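Local coordinates for protein Exo-beta-1,4-mannosidase (Rhizomucor miehei, PDB 4LYP) that probably removes terminal beta-D-mannose units from beta-1,4-mannosides as an extracellular glycoside hydrolase of family 5, at residues G65-D71 with G126-L131; R78-E82 with Y133-T137; L83-M88 with Y392-G396; I93-R97 with S387-A391. All coordinates share one frame; numbering follows the deposited sequence. Where two conformers were deposited one is given.

Interaction 1: G65-D71 with G126-L131; sequences GMNLGAD and GVFVGL
Helix 65-69 crosses residues 126-131 of helix 125-140 steeply, the axes of these short segments lying 112° apart in direction and closing to 6.7 Å where Met66, Gly69 and Ala70 meet Gly130. Such closeness rests on glycine: Gly130 presents a bare CA to the end of the short helix, and Gly69 on the other side likewise has no side chain to hold the backbones apart. The CA of Gly130 lies 3.3 Å from Met66 O and 3.5 Å from Gly69 O, two CA-H...O contacts, so one methylene group faces two carbonyl oxygens of the last helical turn. Met66 supplies most of the side-chain contact. Its CG stands opposite the backbone N (chi1 163°) and the chain reaches out extended to SD, then bends at chi3. Along this path Met66 CG passes obliquely over the partner helix, 3.7 Å from Val127 CG1 and 3.9 Å from Leu131 CB, and so lies against two residues one helical turn apart; SD rests against the same two groups. Farther along, the methyl of Ala70 packs 3.5 Å from Gly126 O. A water donates to Gly126 O at 2.8 Å and accepts from Asp71 N, joining the loop to the start of helix 125-140. Asp71 OD1 hydrogen-bonds to Ser74. This is a close, glycine-mediated helix crossing, here between a short helix in the connection after strand 53-61 and a long outer helix of the TIM barrel.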
loop_
_atom_site.group_PDB
_atom_site.type_symbol
_atom_site.label_atom_id
_atom_site.label_comp_id
_atom_site.label_asym_id
_atom_site.label_seq_id
_atom_site.Cartn_x
_atom_site.Cartn_y
_atom_site.Cartn_z
ATOM N N GLY A 65 8.422 -1.426 -5.898
ATOM C CA GLY A 65 9.554 -2.327 -5.672
ATOM C C GLY A 65 9.668 -3.378 -6.750
ATOM O O GLY A 65 10.774 -3.715 -7.207
ATOM N N MET A 66 8.544 -4.047 -7.142
ATOM C CA MET A 66 8.618 -5.112 -8.128
ATOM C C MET A 66 9.216 -4.582 -9.424
ATOM O O MET A 66 10.113 -5.196 -10.032
ATOM C CB MET A 66 7.229 -5.686 -8.318
ATOM C CG MET A 66 7.065 -6.520 -9.609
ATOM S SD MET A 66 5.456 -7.342 -9.726
ATOM C CE MET A 66 4.392 -5.915 -9.914
ATOM N N ASN A 67 8.754 -3.405 -9.898
ATOM C CA ASN A 67 9.267 -2.858 -11.146
ATOM C C ASN A 67 10.699 -2.401 -11.061
ATOM O O ASN A 67 11.457 -2.556 -12.021
ATOM C CB ASN A 67 8.407 -1.717 -11.659
ATOM C CG ASN A 67 7.196 -2.213 -12.440
ATOM O OD1 ASN A 67 7.356 -2.492 -13.678
ATOM N ND2 ASN A 67 6.108 -2.367 -11.823
ATOM N N LEU A 68 11.143 -1.890 -9.915
ATOM C CA LEU A 68 12.563 -1.522 -9.759
ATOM C C LEU A 68 13.455 -2.762 -9.606
ATOM O O LEU A 68 14.629 -2.727 -10.028
ATOM C CB LEU A 68 12.775 -0.580 -8.571
ATOM C CG LEU A 68 12.320 0.856 -8.802
ATOM C CD1 LEU A 68 12.509 1.624 -7.536
ATOM C CD2 LEU A 68 13.041 1.515 -9.949
ATOM N N GLY A 69 12.941 -3.876 -9.057
ATOM C CA GLY A 69 13.728 -5.086 -8.935
ATOM C C GLY A 69 13.883 -5.843 -10.242
ATOM O O GLY A 69 14.713 -6.746 -10.314
ATOM N N ALA A 70 13.093 -5.484 -11.247
ATOM C CA ALA A 70 13.188 -6.180 -12.547
ATOM C C ALA A 70 14.555 -5.904 -13.214
ATOM O O ALA A 70 15.185 -4.923 -12.895
ATOM C CB ALA A 70 12.049 -5.650 -13.407
ATOM N N ASP A 71 14.932 -6.776 -14.140
ATOM C CA ASP A 71 16.228 -6.533 -14.842
ATOM C C ASP A 71 16.104 -5.299 -15.720
ATOM O O ASP A 71 14.974 -4.698 -15.945
ATOM C CB ASP A 71 16.678 -7.725 -15.660
ATOM C CG ASP A 71 15.672 -8.163 -16.722
ATOM O OD1 ASP A 71 14.838 -7.365 -17.253
ATOM O OD2 ASP A 71 15.839 -9.357 -17.126
ATOM N N GLY A 126 10.132 -11.022 -16.676
ATOM C CA GLY A 126 11.110 -10.041 -16.195
ATOM C C GLY A 126 10.502 -9.285 -14.995
ATOM O O GLY A 126 11.205 -8.986 -13.968
ATOM N N VAL A 127 9.266 -8.889 -15.081
ATOM C CA VAL A 127 8.664 -8.112 -14.009
ATOM C C VAL A 127 8.420 -9.057 -12.779
ATOM O O VAL A 127 8.693 -8.670 -11.661
ATOM C CB VAL A 127 7.328 -7.448 -14.473
ATOM C CG1 VAL A 127 6.632 -6.755 -13.309
ATOM C CG2 VAL A 127 7.621 -6.477 -15.601
ATOM N N PHE A 128 7.972 -10.272 -13.000
ATOM C CA PHE A 128 7.801 -11.202 -11.909
ATOM C C PHE A 128 9.077 -11.449 -11.150
ATOM O O PHE A 128 9.096 -11.521 -9.913
ATOM C CB PHE A 128 7.164 -12.495 -12.444
ATOM C CG PHE A 128 6.125 -13.130 -11.545
ATOM C CD1 PHE A 128 6.204 -13.121 -10.139
ATOM C CD2 PHE A 128 4.970 -13.725 -12.168
ATOM C CE1 PHE A 128 5.182 -13.705 -9.377
ATOM C CE2 PHE A 128 4.019 -14.389 -11.395
ATOM C CZ PHE A 128 4.075 -14.338 -10.020
ATOM N N VAL A 129 10.185 -11.585 -11.896
ATOM C CA VAL A 129 11.481 -11.771 -11.220
ATOM C C VAL A 129 11.803 -10.552 -10.351
ATOM O O VAL A 129 12.479 -10.695 -9.325
ATOM C CB VAL A 129 12.546 -12.116 -12.301
ATOM C CG1 VAL A 129 13.966 -11.938 -11.724
ATOM C CG2 VAL A 129 12.368 -13.504 -12.842
ATOM N N GLY A 130 11.354 -9.351 -10.745
ATOM C CA GLY A 130 11.570 -8.202 -9.876
ATOM C C GLY A 130 10.922 -8.392 -8.519
ATOM O O GLY A 130 11.454 -7.958 -7.498
ATOM N N LEU A 131 9.718 -8.983 -8.501
ATOM C CA LEU A 131 9.066 -9.265 -7.205
ATOM C C LEU A 131 9.871 -10.307 -6.410
ATOM O O LEU A 131 10.042 -10.171 -5.172
ATOM C CB LEU A 131 7.605 -9.745 -7.465
ATOM C CG LEU A 131 6.732 -9.973 -6.221
ATOM C CD1 LEU A 131 6.643 -8.742 -5.324
ATOM C CD2 LEU A 131 5.368 -10.376 -6.697
HETATM O O HOH W 1 13.959 -9.263 -13.908
#

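Interaction 2: R78-E82 with Y133-T137; sequences RKRME and YLLDT
The guanidinium of Arg78 lies flat on the ring of Tyr133, planes 6° apart and centres 3.5 Å apart, a stacked cation-pi contact. A bend at chi3 (-63°) folds the end of the otherwise extended arginine down over the ring: NE sits above the ring centre, Arg78 CZ is 3.3 Å from Tyr133 CE2, NH1 reaches toward the hydroxyl end, and CD covers the other side of the same face as a CH-pi contact. Arg78 NE also donates to Gly69 O, which should fix the rotation of the guanidinium in its stack. One turn further along the helices, Met81, in one of its two conformers, slides past Thr137 in the opposite direction, with Met81 CE 3.6 Å from Thr137 OG1 and 3.8 Å from Tyr133 CB. The threonine hydroxyl is turned back into its own helix, where Thr137 OG1 donates to Tyr133 O at 2.8 Å; Thr137 N reaches that oxygen from the other face of the carbonyl, so two donors grip it. Leu134 and Thr137 go on to meet Ile85. The segment axes, 10.7 Å apart and 32° from parallel, belong to helices 78-90 and 125-140, successive helices packed side by side in the outer layer of a (beta/alpha)8 barrel.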
loop_
_atom_site.group_PDB
_atom_site.type_symbol
_atom_site.label_atom_id
_atom_site.label_comp_id
_atom_site.label_asym_id
_atom_site.label_seq_id
_atom_site.Cartn_x
_atom_site.Cartn_y
_atom_site.Cartn_z
ATOM N N ARG A 78 17.846 -2.540 -10.489
ATOM C CA ARG A 78 17.869 -3.434 -9.312
ATOM C C ARG A 78 18.843 -2.900 -8.268
ATOM O O ARG A 78 18.580 -3.007 -7.075
ATOM C CB ARG A 78 18.215 -4.829 -9.793
ATOM C CG ARG A 78 18.181 -5.832 -8.670
ATOM C CD ARG A 78 18.484 -7.276 -9.173
ATOM N NE ARG A 78 17.412 -7.631 -10.089
ATOM C CZ ARG A 78 17.583 -8.454 -11.143
ATOM N NH1 ARG A 78 18.769 -9.031 -11.421
ATOM N NH2 ARG A 78 16.584 -8.676 -11.993
ATOM N N LYS A 79 19.982 -2.348 -8.675
ATOM C CA LYS A 79 20.918 -1.792 -7.695
ATOM C C LYS A 79 20.258 -0.627 -6.960
ATOM O O LYS A 79 20.517 -0.417 -5.762
ATOM C CB LYS A 79 22.195 -1.327 -8.378
ATOM C CG LYS A 79 22.929 -2.518 -8.931
ATOM C CD LYS A 79 24.355 -2.111 -9.350
ATOM C CE LYS A 79 24.495 -1.429 -10.705
ATOM N NZ LYS A 79 25.903 -0.918 -10.789
ATOM N N ARG A 80 19.455 0.190 -7.653
ATOM C CA ARG A 80 18.731 1.249 -6.969
ATOM C C ARG A 80 17.705 0.674 -5.973
ATOM O O ARG A 80 17.614 1.129 -4.847
ATOM C CB ARG A 80 18.023 2.136 -7.993
ATOM C CG ARG A 80 17.029 3.083 -7.373
ATOM C CD ARG A 80 16.341 3.958 -8.427
ATOM N NE ARG A 80 15.167 4.596 -7.920
ATOM C CZ ARG A 80 14.270 5.191 -8.671
ATOM N NH1 ARG A 80 14.479 5.437 -9.950
ATOM N NH2 ARG A 80 13.158 5.597 -8.111
ATOM N N MET A 81 16.999 -0.395 -6.360
ATOM C CA MET A 81 16.072 -1.061 -5.432
ATOM C C MET A 81 16.800 -1.486 -4.192
ATOM O O MET A 81 16.365 -1.269 -3.063
ATOM C CB MET A 81 15.396 -2.233 -6.128
ATOM C CG MET A 81 14.357 -2.945 -5.231
ATOM S SD MET A 81 15.054 -4.298 -4.238
ATOM C CE MET A 81 15.245 -5.576 -5.453
ATOM N N GLU A 82 17.938 -2.154 -4.363
ATOM C CA GLU A 82 18.702 -2.645 -3.253
ATOM C C GLU A 82 19.181 -1.516 -2.339
ATOM O O GLU A 82 19.092 -1.626 -1.110
ATOM C CB GLU A 82 19.890 -3.479 -3.761
ATOM C CG GLU A 82 19.406 -4.810 -4.380
ATOM C CD GLU A 82 20.485 -5.487 -5.273
ATOM O OE1 GLU A 82 20.198 -6.597 -5.736
ATOM O OE2 GLU A 82 21.561 -4.892 -5.605
ATOM N N TYR A 133 13.162 -10.625 -6.456
ATOM C CA TYR A 133 14.288 -9.890 -5.914
ATOM C C TYR A 133 13.860 -8.939 -4.793
ATOM O O TYR A 133 14.573 -8.802 -3.796
ATOM C CB TYR A 133 15.032 -9.078 -6.992
ATOM C CG TYR A 133 16.054 -9.864 -7.744
ATOM C CD1 TYR A 133 17.277 -10.087 -7.203
ATOM C CD2 TYR A 133 15.737 -10.459 -8.980
ATOM C CE1 TYR A 133 18.244 -10.845 -7.904
ATOM C CE2 TYR A 133 16.671 -11.212 -9.678
ATOM C CZ TYR A 133 17.907 -11.421 -9.133
ATOM O OH TYR A 133 18.858 -12.139 -9.798
ATOM N N LEU A 134 12.700 -8.300 -4.937
ATOM C CA LEU A 134 12.178 -7.473 -3.850
ATOM C C LEU A 134 12.063 -8.252 -2.560
ATOM O O LEU A 134 12.572 -7.848 -1.512
ATOM C CB LEU A 134 10.844 -6.869 -4.305
ATOM C CG LEU A 134 10.090 -6.089 -3.179
ATOM C CD1 LEU A 134 10.898 -4.895 -2.715
ATOM C CD2 LEU A 134 8.763 -5.659 -3.749
ATOM N N LEU A 135 11.456 -9.437 -2.648
ATOM C CA LEU A 135 11.221 -10.228 -1.468
ATOM C C LEU A 135 12.516 -10.798 -0.907
ATOM O O LEU A 135 12.655 -10.919 0.308
ATOM C CB LEU A 135 10.220 -11.351 -1.749
ATOM C CG LEU A 135 8.775 -10.857 -1.929
ATOM C CD1 LEU A 135 7.850 -11.947 -2.470
ATOM C CD2 LEU A 135 8.220 -10.333 -0.601
ATOM N N ASP A 136 13.494 -11.141 -1.774
ATOM C CA ASP A 136 14.746 -11.624 -1.300
ATOM C C ASP A 136 15.543 -10.522 -0.579
ATOM O O ASP A 136 16.170 -10.787 0.465
ATOM C CB ASP A 136 15.595 -12.222 -2.440
ATOM C CG ASP A 136 16.869 -12.792 -1.889
ATOM O OD1 ASP A 136 16.797 -13.803 -1.192
ATOM O OD2 ASP A 136 17.941 -12.191 -2.139
ATOM N N THR A 137 15.485 -9.292 -1.095
ATOM C CA THR A 137 16.189 -8.188 -0.482
ATOM C C THR A 137 15.547 -7.833 0.844
ATOM O O THR A 137 16.233 -7.562 1.840
ATOM C CB THR A 137 16.257 -6.986 -1.427
ATOM O OG1 THR A 137 16.755 -7.420 -2.716
ATOM C CG2 THR A 137 17.109 -5.873 -0.897
#

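Interaction 3: L83-M88 with Y392-G396; sequences LEIKQM and YGGEG
Glu84 OE2 is gripped by Glu395 N, whose N-H reaches it at 2.8 Å from above the carboxylate plane, and by Arg80 in a salt bridge. The other oxygen, OE1, takes part in a hydrogen bond with Tyr62 and accepts one from a water that also donates to Gly393 O. This carboxylate therefore ties down the type II' turn from Gly393 to Gly396, in which Gly394 carries the positive phi; the donors around it would probably keep it ionised. Gln87 works in both directions. Gln87 OE1 accepts from Tyr392 OH at 2.7 Å, the hydroxyl standing well above the amide carbonyl plane and the amide almost perpendicular to the ring, while Gln87 NE2 gives a nearly straight bond (163°) to Glu395 OE2 at 2.9 Å. These opposite roles fix which way round the amide sits. Ser425 binds the same carboxylate oxygen of Glu395. Met88 CG, placed opposite its own carbonyl carbon (chi1 -75°), lies over one face of Tyr392, 3.5 Å from Tyr392 CD2, and SD makes an oblique Met-aromatic contact; Gly394 N covers the opposite face. Nearer the surface, Leu83 CD2 touches Glu395 CG at 3.8 Å. Helix 78-90 thus leans on the end of strand 386-394, which is flanked by strands 53-61 and 423-424, while Ile85 and Met88 of the helix also meet Leu96 on strand 95-99.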
loop_
_atom_site.group_PDB
_atom_site.type_symbol
_atom_site.label_atom_id
_atom_site.label_comp_id
_atom_site.label_asym_id
_atom_site.label_seq_id
_atom_site.Cartn_x
_atom_site.Cartn_y
_atom_site.Cartn_z
ATOM N N LEU A 83 19.583 -0.388 -2.910
ATOM C CA LEU A 83 19.989 0.761 -2.125
ATOM C C LEU A 83 18.813 1.369 -1.351
ATOM O O LEU A 83 18.951 1.749 -0.202
ATOM C CB LEU A 83 20.629 1.805 -3.050
ATOM C CG LEU A 83 21.025 3.124 -2.388
ATOM C CD1 LEU A 83 21.965 3.009 -1.218
ATOM C CD2 LEU A 83 21.514 4.113 -3.455
ATOM N N GLU A 84 17.648 1.437 -1.990
ATOM C CA GLU A 84 16.484 2.044 -1.343
ATOM C C GLU A 84 16.005 1.148 -0.200
ATOM O O GLU A 84 15.589 1.672 0.860
ATOM C CB GLU A 84 15.398 2.236 -2.376
ATOM C CG GLU A 84 15.779 3.407 -3.332
ATOM C CD GLU A 84 14.796 3.698 -4.432
ATOM O OE1 GLU A 84 13.763 2.979 -4.602
ATOM O OE2 GLU A 84 15.019 4.726 -5.110
ATOM N N ILE A 85 16.049 -0.179 -0.358
ATOM C CA ILE A 85 15.752 -1.084 0.779
ATOM C C ILE A 85 16.723 -0.872 1.928
ATOM O O ILE A 85 16.329 -0.777 3.080
ATOM C CB ILE A 85 15.735 -2.598 0.342
ATOM C CG1 ILE A 85 14.753 -2.882 -0.762
ATOM C CG2 ILE A 85 15.437 -3.440 1.573
ATOM C CD1 ILE A 85 13.337 -2.530 -0.439
ATOM N N LYS A 86 18.024 -0.791 1.585
ATOM C CA LYS A 86 19.043 -0.505 2.619
ATOM C C LYS A 86 18.756 0.831 3.290
ATOM O O LYS A 86 18.790 0.937 4.572
ATOM C CB LYS A 86 20.402 -0.497 1.939
ATOM C CG LYS A 86 21.565 -0.224 2.942
ATOM C CD LYS A 86 22.916 -0.362 2.169
ATOM C CE LYS A 86 24.060 -0.140 3.141
ATOM N NZ LYS A 86 24.302 1.261 3.497
ATOM N N GLN A 87 18.381 1.882 2.565
ATOM C CA GLN A 87 18.046 3.149 3.177
ATOM C C GLN A 87 16.879 3.025 4.127
ATOM O O GLN A 87 16.845 3.591 5.241
ATOM C CB GLN A 87 17.683 4.238 2.115
ATOM C CG GLN A 87 18.851 4.656 1.270
ATOM C CD GLN A 87 18.429 5.455 0.055
ATOM O OE1 GLN A 87 17.239 5.499 -0.355
ATOM N NE2 GLN A 87 19.395 6.082 -0.605
ATOM N N MET A 88 15.855 2.264 3.717
ATOM C CA MET A 88 14.690 2.082 4.566
ATOM C C MET A 88 15.068 1.275 5.804
ATOM O O MET A 88 14.617 1.613 6.922
ATOM C CB MET A 88 13.534 1.448 3.754
ATOM C CG MET A 88 12.904 2.462 2.834
ATOM S SD MET A 88 11.393 1.844 2.042
ATOM C CE MET A 88 12.065 0.637 0.868
ATOM N N TYR A 392 7.686 5.837 0.003
ATOM C CA TYR A 392 9.119 6.104 -0.082
ATOM C C TYR A 392 9.540 6.292 -1.533
ATOM O O TYR A 392 9.338 5.427 -2.354
ATOM C CB TYR A 392 9.933 4.990 0.576
ATOM C CG TYR A 392 11.396 5.382 0.732
ATOM C CD1 TYR A 392 11.746 6.536 1.442
ATOM C CD2 TYR A 392 12.416 4.629 0.163
ATOM C CE1 TYR A 392 13.055 6.889 1.591
ATOM C CE2 TYR A 392 13.761 4.986 0.338
ATOM C CZ TYR A 392 14.051 6.146 1.055
ATOM O OH TYR A 392 15.357 6.566 1.204
ATOM N N GLY A 393 10.111 7.449 -1.833
ATOM C CA GLY A 393 10.644 7.747 -3.174
ATOM C C GLY A 393 12.078 7.404 -3.347
ATOM O O GLY A 393 12.540 7.174 -4.465
ATOM N N GLY A 394 12.871 7.374 -2.264
ATOM C CA GLY A 394 14.258 6.878 -2.380
ATOM C C GLY A 394 15.098 7.817 -3.219
ATOM O O GLY A 394 15.191 9.020 -2.974
ATOM N N GLU A 395 15.769 7.227 -4.206
ATOM C CA GLU A 395 16.684 7.896 -5.125
ATOM C C GLU A 395 15.925 8.500 -6.297
ATOM O O GLU A 395 16.514 9.268 -7.084
ATOM C CB GLU A 395 17.732 6.920 -5.610
ATOM C CG GLU A 395 18.598 6.374 -4.505
ATOM C CD GLU A 395 19.485 7.448 -3.908
ATOM O OE1 GLU A 395 20.408 7.957 -4.620
ATOM O OE2 GLU A 395 19.172 7.914 -2.837
ATOM N N GLY A 396 14.663 8.150 -6.516
ATOM C CA GLY A 396 13.909 8.774 -7.612
ATOM C C GLY A 396 13.651 10.232 -7.334
ATOM O O GLY A 396 13.640 10.662 -6.170
HETATM O O HOH W 2 11.868 4.686 -5.677
#

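Interaction 4: I93-R97 with S387-A391; sequences INNLR and SNFWA
Asn95 holds CG opposite its backbone N (chi1 -178°), and Asn388 holds CG opposite its carbonyl carbon (chi1 -56°); these settings bring the two amides together from strands 95-97 and 387-389. Asn388 ND2 donates to Asn95 OD1 at 3.0 Å, nearly straight (171°) and in the carbonyl plane, although the amides themselves are steeply inclined. A water donates to both oxygens, 3.0 Å from Asn95 OD1 and 2.8 Å from Asn388 OD1, and closes a small ring. Asn388 ND2 also donates to Ala60 O, and Asn95 ND2 to Thr144 OG1. The two strands are not neighbours in the TIM barrel: strand 53-61 lies between them and pairs with each in parallel, and the side chains of Asn95 and Asn388 span it. Arg97 extends from CG to NE, bringing NH1 to the edge of the Trp390 ring, 3.9 Å from CZ3; the Arg97 guanidinium is held by Glu337 (salt bridge), Asn237, Gln234 and Asn61. Trp390 precedes a cis peptide bond; its ring meets that of Trp63, the planes nearly parallel, and its nearest side-chain atom is about 3 Å from that of a bound Tris, probably from the crystallisation liquor. In one of two conformers Ile93 CD1 touches the Phe389 edge, 4.0 Å from CE2.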
loop_
_atom_site.group_PDB
_atom_site.type_symbol
_atom_site.label_atom_id
_atom_site.label_comp_id
_atom_site.label_asym_id
_atom_site.label_seq_id
_atom_site.Cartn_x
_atom_site.Cartn_y
_atom_site.Cartn_z
ATOM N N ILE A 93 12.817 0.837 9.204
ATOM C CA ILE A 93 11.594 0.213 8.653
ATOM C C ILE A 93 11.731 -1.304 8.765
ATOM O O ILE A 93 12.741 -1.902 8.357
ATOM C CB ILE A 93 11.349 0.739 7.215
ATOM C CG1 ILE A 93 10.909 2.237 7.266
ATOM C CG2 ILE A 93 10.496 -0.193 6.375
ATOM C CD1 ILE A 93 11.201 3.010 5.970
ATOM N N ASN A 94 10.633 -1.938 9.196
ATOM C CA ASN A 94 10.576 -3.399 9.280
ATOM C C ASN A 94 9.500 -4.006 8.359
ATOM O O ASN A 94 9.352 -5.244 8.356
ATOM C CB ASN A 94 10.409 -3.936 10.690
ATOM C CG ASN A 94 9.010 -3.748 11.235
ATOM O OD1 ASN A 94 8.204 -2.974 10.655
ATOM N ND2 ASN A 94 8.710 -4.348 12.365
ATOM N N ASN A 95 8.754 -3.205 7.600
ATOM C CA ASN A 95 7.593 -3.698 6.900
ATOM C C ASN A 95 7.341 -2.836 5.680
ATOM O O ASN A 95 7.313 -1.603 5.780
ATOM C CB ASN A 95 6.336 -3.635 7.841
ATOM C CG ASN A 95 5.074 -4.181 7.201
ATOM O OD1 ASN A 95 4.228 -3.401 6.729
ATOM N ND2 ASN A 95 4.936 -5.495 7.164
ATOM N N LEU A 96 7.264 -3.504 4.496
ATOM C CA LEU A 96 6.913 -2.780 3.258
ATOM C C LEU A 96 5.583 -3.323 2.735
ATOM O O LEU A 96 5.383 -4.527 2.602
ATOM C CB LEU A 96 7.954 -2.961 2.146
ATOM C CG LEU A 96 9.380 -2.526 2.547
ATOM C CD1 LEU A 96 10.294 -2.738 1.348
ATOM C CD2 LEU A 96 9.437 -1.042 2.989
ATOM N N ARG A 97 4.678 -2.382 2.455
ATOM C CA ARG A 97 3.452 -2.688 1.688
ATOM C C ARG A 97 3.820 -2.547 0.224
ATOM O O ARG A 97 4.269 -1.480 -0.199
ATOM C CB ARG A 97 2.318 -1.780 2.146
ATOM C CG ARG A 97 1.037 -2.039 1.379
ATOM C CD ARG A 97 -0.135 -1.421 2.115
ATOM N NE ARG A 97 -1.385 -1.508 1.327
ATOM C CZ ARG A 97 -1.937 -0.537 0.612
ATOM N NH1 ARG A 97 -1.291 0.599 0.388
ATOM N NH2 ARG A 97 -3.120 -0.755 0.039
ATOM N N SER A 387 2.058 1.750 11.260
ATOM C CA SER A 387 1.673 2.531 10.100
ATOM C C SER A 387 2.648 2.281 8.946
ATOM O O SER A 387 3.797 1.812 9.148
ATOM C CB SER A 387 1.651 4.042 10.429
ATOM O OG SER A 387 2.926 4.473 10.896
ATOM N N ASN A 388 2.196 2.664 7.748
ATOM C CA ASN A 388 3.052 2.639 6.552
ATOM C C ASN A 388 2.851 3.977 5.872
ATOM O O ASN A 388 1.792 4.228 5.247
ATOM C CB ASN A 388 2.711 1.522 5.559
ATOM C CG ASN A 388 2.739 0.160 6.162
ATOM O OD1 ASN A 388 1.886 -0.200 6.972
ATOM N ND2 ASN A 388 3.737 -0.655 5.754
ATOM N N PHE A 389 3.812 4.923 5.969
ATOM C CA PHE A 389 3.662 6.187 5.251
ATOM C C PHE A 389 3.652 5.917 3.741
ATOM O O PHE A 389 4.244 4.949 3.242
ATOM C CB PHE A 389 4.761 7.185 5.641
ATOM C CG PHE A 389 6.140 6.777 5.223
ATOM C CD1 PHE A 389 6.650 7.187 3.983
ATOM C CD2 PHE A 389 6.973 6.021 6.021
ATOM C CE1 PHE A 389 7.915 6.790 3.525
ATOM C CE2 PHE A 389 8.230 5.628 5.615
ATOM C CZ PHE A 389 8.711 6.041 4.386
ATOM N N TRP A 390 2.902 6.792 3.039
ATOM C CA TRP A 390 2.792 6.702 1.566
ATOM C C TRP A 390 3.472 7.944 0.996
ATOM O O TRP A 390 2.966 9.031 1.162
ATOM C CB TRP A 390 1.336 6.667 1.164
ATOM C CG TRP A 390 1.217 6.622 -0.338
ATOM C CD1 TRP A 390 1.444 7.661 -1.258
ATOM C CD2 TRP A 390 0.969 5.441 -1.125
ATOM N NE1 TRP A 390 1.343 7.184 -2.532
ATOM C CE2 TRP A 390 1.082 5.819 -2.511
ATOM C CE3 TRP A 390 0.672 4.087 -0.811
ATOM C CZ2 TRP A 390 0.851 4.908 -3.564
ATOM C CZ3 TRP A 390 0.481 3.181 -1.859
ATOM C CH2 TRP A 390 0.565 3.599 -3.223
ATOM N N ALA A 391 4.669 7.757 0.377
ATOM C CA ALA A 391 5.337 6.490 0.088
ATOM C C ALA A 391 6.837 6.848 -0.062
ATOM O O ALA A 391 7.191 7.998 -0.271
ATOM C CB ALA A 391 4.830 5.806 -1.171
HETATM O O HOH W 3 1.327 -2.906 7.014
#

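In the fold
Interaction 4 lies deepest, its centre about 8 Å from that of the chain, where buried amides and an arginine network span barrel strands. The centres of interactions 1, 2 and 3 lie 16 to 18 Å from it, yet 1 and 3 are still buried contacts and only 2 is partly buried. Interactions 1 and 2 share helix 125-140 and meet at the stacked arginine; one relies on bare glycine backbone and a methionine, the other on a cation-pi stack. Interactions 2 and 3 use successive turns of helix 78-90, and interaction 3 exchanges stacking for carboxylate and amide bonds. Interactions 3 and 4 share strand 386-394, and a probable hydrogen bond between Met88 O and Ile93 N links helix layer to barrel.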